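Local coordinates for long form salivary protein D7L1 (Anopheles stephensi, PDB 3NHI), which is a mosquito salivary protein that binds and sequesters cysteinyl leukotrienes and thromboxane A2 analogues, blunting the host's response to blood feeding, at residues Ile148-Lys151 against Gly152-Phe155; Cys192-Gly196 against Leu197-Asp201. One frame throughout, in Å; residues are numbered along the deposited sequence.

Interaction 1 of 2, residues Ile148-Lys151 against Gly152-Phe155; sequences IKQK and GESF. With EAH ((5S,7E,9E,11Z,14Z)-5-hydroxyicosa-7,9,11,14-tetraenoic acid), chain B.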
loop_
_atom_site.group_PDB
_atom_site.type_symbol
_atom_site.label_atom_id
_atom_site.label_comp_id
_atom_site.label_asym_id
_atom_site.label_seq_id
_atom_site.Cartn_x
_atom_site.Cartn_y
_atom_site.Cartn_z
ATOM N N ILE A 148 -5.442 -12.669 3.437
ATOM C CA ILE A 148 -4.731 -11.380 3.350
ATOM C C ILE A 148 -3.256 -11.652 3.068
ATOM O O ILE A 148 -2.662 -12.521 3.713
ATOM C CB ILE A 148 -4.820 -10.578 4.684
ATOM C CG1 ILE A 148 -6.281 -10.361 5.103
ATOM C CG2 ILE A 148 -4.077 -9.240 4.552
ATOM C CD1 ILE A 148 -6.445 -9.735 6.481
ATOM N N LYS A 149 -2.655 -10.914 2.136
ATOM C CA LYS A 149 -1.208 -11.023 1.910
ATOM C C LYS A 149 -0.453 -10.706 3.205
ATOM O O LYS A 149 -0.677 -9.674 3.833
ATOM C CB LYS A 149 -0.748 -10.087 0.782
ATOM C CG LYS A 149 0.745 -10.253 0.447
ATOM C CD LYS A 149 1.356 -8.999 -0.159
ATOM C CE LYS A 149 1.669 -7.949 0.886
ATOM N NZ LYS A 149 2.930 -8.266 1.635
ATOM N N GLN A 150 0.445 -11.609 3.589
ATOM C CA GLN A 150 1.142 -11.488 4.857
ATOM C C GLN A 150 2.386 -10.624 4.709
ATOM O O GLN A 150 2.892 -10.417 3.598
ATOM C CB GLN A 150 1.514 -12.877 5.372
ATOM C CG GLN A 150 0.358 -13.888 5.318
ATOM C CD GLN A 150 -0.606 -13.790 6.496
ATOM O OE1 GLN A 150 -0.203 -13.938 7.650
ATOM N NE2 GLN A 150 -1.893 -13.571 6.205
ATOM N N LYS A 151 2.884 -10.116 5.832
ATOM C CA LYS A 151 4.194 -9.476 5.829
ATOM C C LYS A 151 5.230 -10.542 5.483
ATOM O O LYS A 151 5.155 -11.670 5.978
ATOM C CB LYS A 151 4.518 -8.878 7.195
ATOM C CG LYS A 151 3.572 -7.770 7.614
ATOM C CD LYS A 151 3.708 -7.413 9.090
ATOM C CE LYS A 151 4.888 -6.489 9.333
ATOM N NZ LYS A 151 4.972 -6.068 10.762
ATOM N N GLY A 152 6.184 -10.182 4.634
ATOM C CA GLY A 152 7.244 -11.097 4.205
ATOM C C GLY A 152 6.888 -11.871 2.950
ATOM O O GLY A 152 7.724 -12.589 2.403
ATOM N N GLU A 153 5.648 -11.725 2.487
ATOM C CA GLU A 153 5.157 -12.424 1.303
ATOM C C GLU A 153 4.972 -11.386 0.208
ATOM O O GLU A 153 4.290 -10.383 0.423
ATOM C CB GLU A 153 3.811 -13.093 1.616
ATOM C CG GLU A 153 3.138 -13.801 0.449
ATOM C CD GLU A 153 1.786 -14.398 0.828
ATOM O OE1 GLU A 153 1.119 -13.876 1.750
ATOM O OE2 GLU A 153 1.366 -15.377 0.182
ATOM N N SER A 154 5.557 -11.606 -0.969
ATOM C CA SER A 154 5.368 -10.628 -2.055
ATOM C C SER A 154 3.979 -10.766 -2.645
ATOM O O SER A 154 3.359 -11.836 -2.564
ATOM C CB SER A 154 6.428 -10.791 -3.151
ATOM O OG SER A 154 6.271 -12.020 -3.850
ATOM N N PHE A 155 3.483 -9.689 -3.253
ATOM C CA PHE A 155 2.237 -9.830 -3.982
ATOM C C PHE A 155 2.342 -10.850 -5.100
ATOM O O PHE A 155 1.394 -11.594 -5.342
ATOM C CB PHE A 155 1.664 -8.490 -4.472
ATOM C CG PHE A 155 0.545 -7.986 -3.603
ATOM C CD1 PHE A 155 -0.656 -8.697 -3.534
ATOM C CD2 PHE A 155 0.695 -6.830 -2.822
ATOM C CE1 PHE A 155 -1.692 -8.278 -2.693
ATOM C CE2 PHE A 155 -0.347 -6.402 -1.982
ATOM C CZ PHE A 155 -1.539 -7.123 -1.922
HETATM O O1 EAH B . 2.416 -4.956 11.404
HETATM C C1 EAH B . 2.614 -3.748 11.688
HETATM O O2 EAH B . 3.743 -3.206 11.591
HETATM C C2 EAH B . 1.437 -2.915 12.157
HETATM C C3 EAH B . 1.904 -1.601 12.787
HETATM C C4 EAH B . 1.924 -0.466 11.765
HETATM C C5 EAH B . 2.426 0.811 12.405
HETATM O O3 EAH B . 1.490 1.277 13.234
HETATM C C6 EAH B . 2.733 1.853 11.333
HETATM C C7 EAH B . 3.088 3.197 11.949
HETATM C C8 EAH B . 1.963 4.186 11.730
HETATM C C9 EAH B . 2.213 5.393 12.510
HETATM C C10 EAH B . 1.159 6.206 12.476
HETATM C C11 EAH B . 1.459 7.392 13.275
HETATM C C12 EAH B . 0.577 8.366 13.514
HETATM C C13 EAH B . -0.833 8.370 12.969
HETATM C C14 EAH B . -0.836 9.170 11.685
HETATM C C15 EAH B . -1.784 10.046 11.344
HETATM C C16 EAH B . -2.994 10.340 12.197
HETATM C C17 EAH B . -4.185 9.575 11.641
HETATM C C18 EAH B . -4.361 8.250 12.370
HETATM C C19 EAH B . -5.759 7.700 12.141
HETATM C C20 EAH B . -5.911 6.340 12.781
HETATM O O HOH W 1 -1.355 -14.916 2.713
#
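Lys149 and Gln150 meet Glu153 and Phe155 across a local turn in the loop that joins helix 135-144 to helix 155-163. The Lys149 chain, with CG anti to the backbone N (chi1 -176°), runs across the Phe155 ring and sets CD over its centre, 3.5 Å from the centroid, a CH-pi contact that lysine methylenes can make while the ammonium goes on to polar partners. Bends at chi3 and chi4 bring Lys149 NZ to Glu153 O (2.8 Å), nearly in line with the C=O bond, and to Gln150 O (2.9 Å); Ser265 O is a third acceptor for this buried ammonium. Gln150 to Glu153 form a type II beta turn, closed by Glu153 N to Gln150 O at 3.2 Å. Gln150 O is thus held from both faces, by Glu153 N and by Lys149 NZ. Glycine fits at Gly152 because phi is positive (91°) and a CB would press on the preceding carbonyl. Fully extended, Glu153 reaches back so that OE1 takes the Gln150 N-H in an almost straight bond of 3.0 Å. Ser154 N-caps helix 155-163, its OG also bonding Glu262. Lys151, bent at chi3, carries NZ to the carboxylate of the bound hydroxyeicosatetraenoic acid, 2.9 Å from O1.

Interaction 2 of 2, residues Cys192-Gly196 against Leu197-Asp201; sequences CIFRG and LRYMD
Arg195 O, in the last turn of helix 184-196, is gripped by Arg198 N at 3.0 Å and by a water that also donates to Met200 O. The first of these bonds belongs to a Schellman motif: Arg198 leaves helical angles with positive phi (65°), and the motif's second bond, a weak one, runs from Tyr199 N to Phe194 O. Met200 N adds a further weak bond to Phe194 O. One residue earlier Leu197 N still makes a helical bond to Ile193 O (2.8 Å), and the two side chains run alongside each other, Ile193 CG2 touching Leu197 CD1, with Phe258 of helix 251-266 against both. Gly196 O accepts a 2.8 Å hydrogen bond from Arg198 NH1, the oxygen lying in the guanidinium plane. The same NH1 forms a salt bridge to Glu9, joining this helix end to helix 8-22. Just before strand 200-201, Tyr199 presents its edge to the face of Phe194 in a T-shaped stack, planes at 82° and centroids 4.8 Å apart. Tyrosine suits the place, since its ring edge meets the phenylalanine face while its hydroxyl reaches on to Asp213. Met200, long and flexible, sets SD at the ring's edge, 4.0 Å from Phe194 CD2, a Met-aromatic contact. Arg195 turns its guanidinium to Asp202, while Arg195 CA makes a CA-H...O contact with Met200 O at 3.5 Å.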
loop_
_atom_site.group_PDB
_atom_site.type_symbol
_atom_site.label_atom_id
_atom_site.label_comp_id
_atom_site.label_asym_id
_atom_site.label_seq_id
_atom_site.Cartn_x
_atom_site.Cartn_y
_atom_site.Cartn_z
ATOM N N CYS A 192 -4.106 -9.622 -10.117
ATOM C CA CYS A 192 -3.941 -9.625 -8.674
ATOM C C CYS A 192 -2.689 -8.813 -8.296
ATOM O O CYS A 192 -2.692 -8.044 -7.323
ATOM C CB CYS A 192 -3.876 -11.081 -8.201
ATOM S SG CYS A 192 -3.470 -11.349 -6.468
ATOM N N ILE A 193 -1.620 -8.971 -9.065
ATOM C CA ILE A 193 -0.391 -8.246 -8.782
ATOM C C ILE A 193 -0.542 -6.755 -9.048
ATOM O O ILE A 193 -0.139 -5.929 -8.230
ATOM C CB ILE A 193 0.790 -8.836 -9.572
ATOM C CG1 ILE A 193 1.098 -10.250 -9.074
ATOM C CG2 ILE A 193 2.027 -7.958 -9.433
ATOM C CD1 ILE A 193 1.943 -11.080 -10.041
ATOM N N PHE A 194 -1.125 -6.399 -10.188
ATOM C CA PHE A 194 -1.315 -4.986 -10.513
ATOM C C PHE A 194 -2.155 -4.276 -9.451
ATOM O O PHE A 194 -1.871 -3.124 -9.092
ATOM C CB PHE A 194 -1.923 -4.802 -11.913
ATOM C CG PHE A 194 -0.890 -4.698 -13.025
ATOM C CD1 PHE A 194 0.238 -5.525 -13.047
ATOM C CD2 PHE A 194 -1.059 -3.768 -14.051
ATOM C CE1 PHE A 194 1.186 -5.417 -14.086
ATOM C CE2 PHE A 194 -0.127 -3.655 -15.085
ATOM C CZ PHE A 194 0.996 -4.473 -15.099
ATOM N N ARG A 195 -3.179 -4.954 -8.937
ATOM C CA ARG A 195 -3.987 -4.369 -7.867
ATOM C C ARG A 195 -3.185 -4.282 -6.564
ATOM O O ARG A 195 -3.213 -3.260 -5.880
ATOM C CB ARG A 195 -5.277 -5.155 -7.682
ATOM C CG ARG A 195 -6.252 -4.971 -8.839
ATOM C CD ARG A 195 -7.525 -5.758 -8.594
ATOM N NE ARG A 195 -8.581 -5.454 -9.561
ATOM C CZ ARG A 195 -9.461 -4.457 -9.445
ATOM N NH1 ARG A 195 -9.425 -3.624 -8.408
ATOM N NH2 ARG A 195 -10.388 -4.287 -10.382
ATOM N N GLY A 196 -2.417 -5.324 -6.251
ATOM C CA GLY A 196 -1.585 -5.320 -5.042
ATOM C C GLY A 196 -0.506 -4.247 -5.043
ATOM O O GLY A 196 -0.185 -3.666 -4.000
ATOM N N LEU A 197 0.038 -3.956 -6.223
ATOM C CA LEU A 197 1.055 -2.911 -6.373
ATOM C C LEU A 197 0.459 -1.522 -6.565
ATOM O O LEU A 197 1.196 -0.552 -6.691
ATOM C CB LEU A 197 1.986 -3.230 -7.545
ATOM C CG LEU A 197 2.704 -4.580 -7.555
ATOM C CD1 LEU A 197 3.750 -4.597 -8.665
ATOM C CD2 LEU A 197 3.316 -4.971 -6.221
ATOM N N ARG A 198 -0.872 -1.453 -6.602
ATOM C CA ARG A 198 -1.621 -0.199 -6.790
ATOM C C ARG A 198 -1.374 0.432 -8.163
ATOM O O ARG A 198 -1.562 1.629 -8.354
ATOM C CB ARG A 198 -1.353 0.779 -5.634
ATOM C CG ARG A 198 -2.211 0.530 -4.375
ATOM C CD ARG A 198 -1.945 -0.823 -3.674
ATOM N NE ARG A 198 -2.637 -0.872 -2.386
ATOM C CZ ARG A 198 -2.560 -1.877 -1.515
ATOM N NH1 ARG A 198 -1.806 -2.943 -1.773
ATOM N NH2 ARG A 198 -3.223 -1.812 -0.367
ATOM N N TYR A 199 -0.962 -0.395 -9.118
ATOM C CA TYR A 199 -0.948 -0.005 -10.537
ATOM C C TYR A 199 -2.361 0.243 -11.059
ATOM O O TYR A 199 -2.564 1.016 -12.003
ATOM C CB TYR A 199 -0.344 -1.124 -11.379
ATOM C CG TYR A 199 1.154 -1.285 -11.358
ATOM C CD1 TYR A 199 1.987 -0.535 -10.500
ATOM C CD2 TYR A 199 1.750 -2.222 -12.193
ATOM C CE1 TYR A 199 3.368 -0.710 -10.514
ATOM C CE2 TYR A 199 3.117 -2.410 -12.212
ATOM C CZ TYR A 199 3.930 -1.655 -11.385
ATOM O OH TYR A 199 5.295 -1.869 -11.424
ATOM N N MET A 200 -3.329 -0.475 -10.496
ATOM C CA MET A 200 -4.726 -0.350 -10.868
ATOM C C MET A 200 -5.578 -0.497 -9.632
ATOM O O MET A 200 -5.180 -1.161 -8.671
ATOM C CB MET A 200 -5.131 -1.443 -11.868
ATOM C CG MET A 200 -4.361 -1.405 -13.163
ATOM S SD MET A 200 -4.878 -2.650 -14.359
ATOM C CE MET A 200 -6.321 -1.846 -15.051
ATOM N N ASP A 201 -6.745 0.130 -9.655
ATOM C CA ASP A 201 -7.743 -0.070 -8.608
ATOM C C ASP A 201 -9.119 -0.034 -9.250
ATOM O O ASP A 201 -9.226 -0.162 -10.465
ATOM C CB ASP A 201 -7.564 0.931 -7.449
ATOM C CG ASP A 201 -7.885 2.374 -7.822
ATOM O OD1 ASP A 201 -7.655 3.236 -6.944
ATOM O OD2 ASP A 201 -8.358 2.663 -8.941
HETATM O O HOH W 2 -5.381 -1.608 -6.027
#

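The two contacts follow one another along the chain, their centres about 14 Å apart, and meet through Phe155, the first residue of helix 155-163. While one face of its ring is occupied in interaction 1, ring atom CE2 of Phe155 packs against Gly196 O of interaction 2 at 3.4 Å and lies 3.8 Å from Arg198 NH1. Phe155 CB also approaches Leu197 CD2 at 4.3 Å. The Cys159-Cys192 disulfide ties helix 155-163 to helix 184-196. Ligand binding belongs to interaction 1, through Lys151; Trp39 and Gly133 also hydrogen-bond the fatty acid. The Arg198 side chain of interaction 2 lies about 13 Å from the ligand.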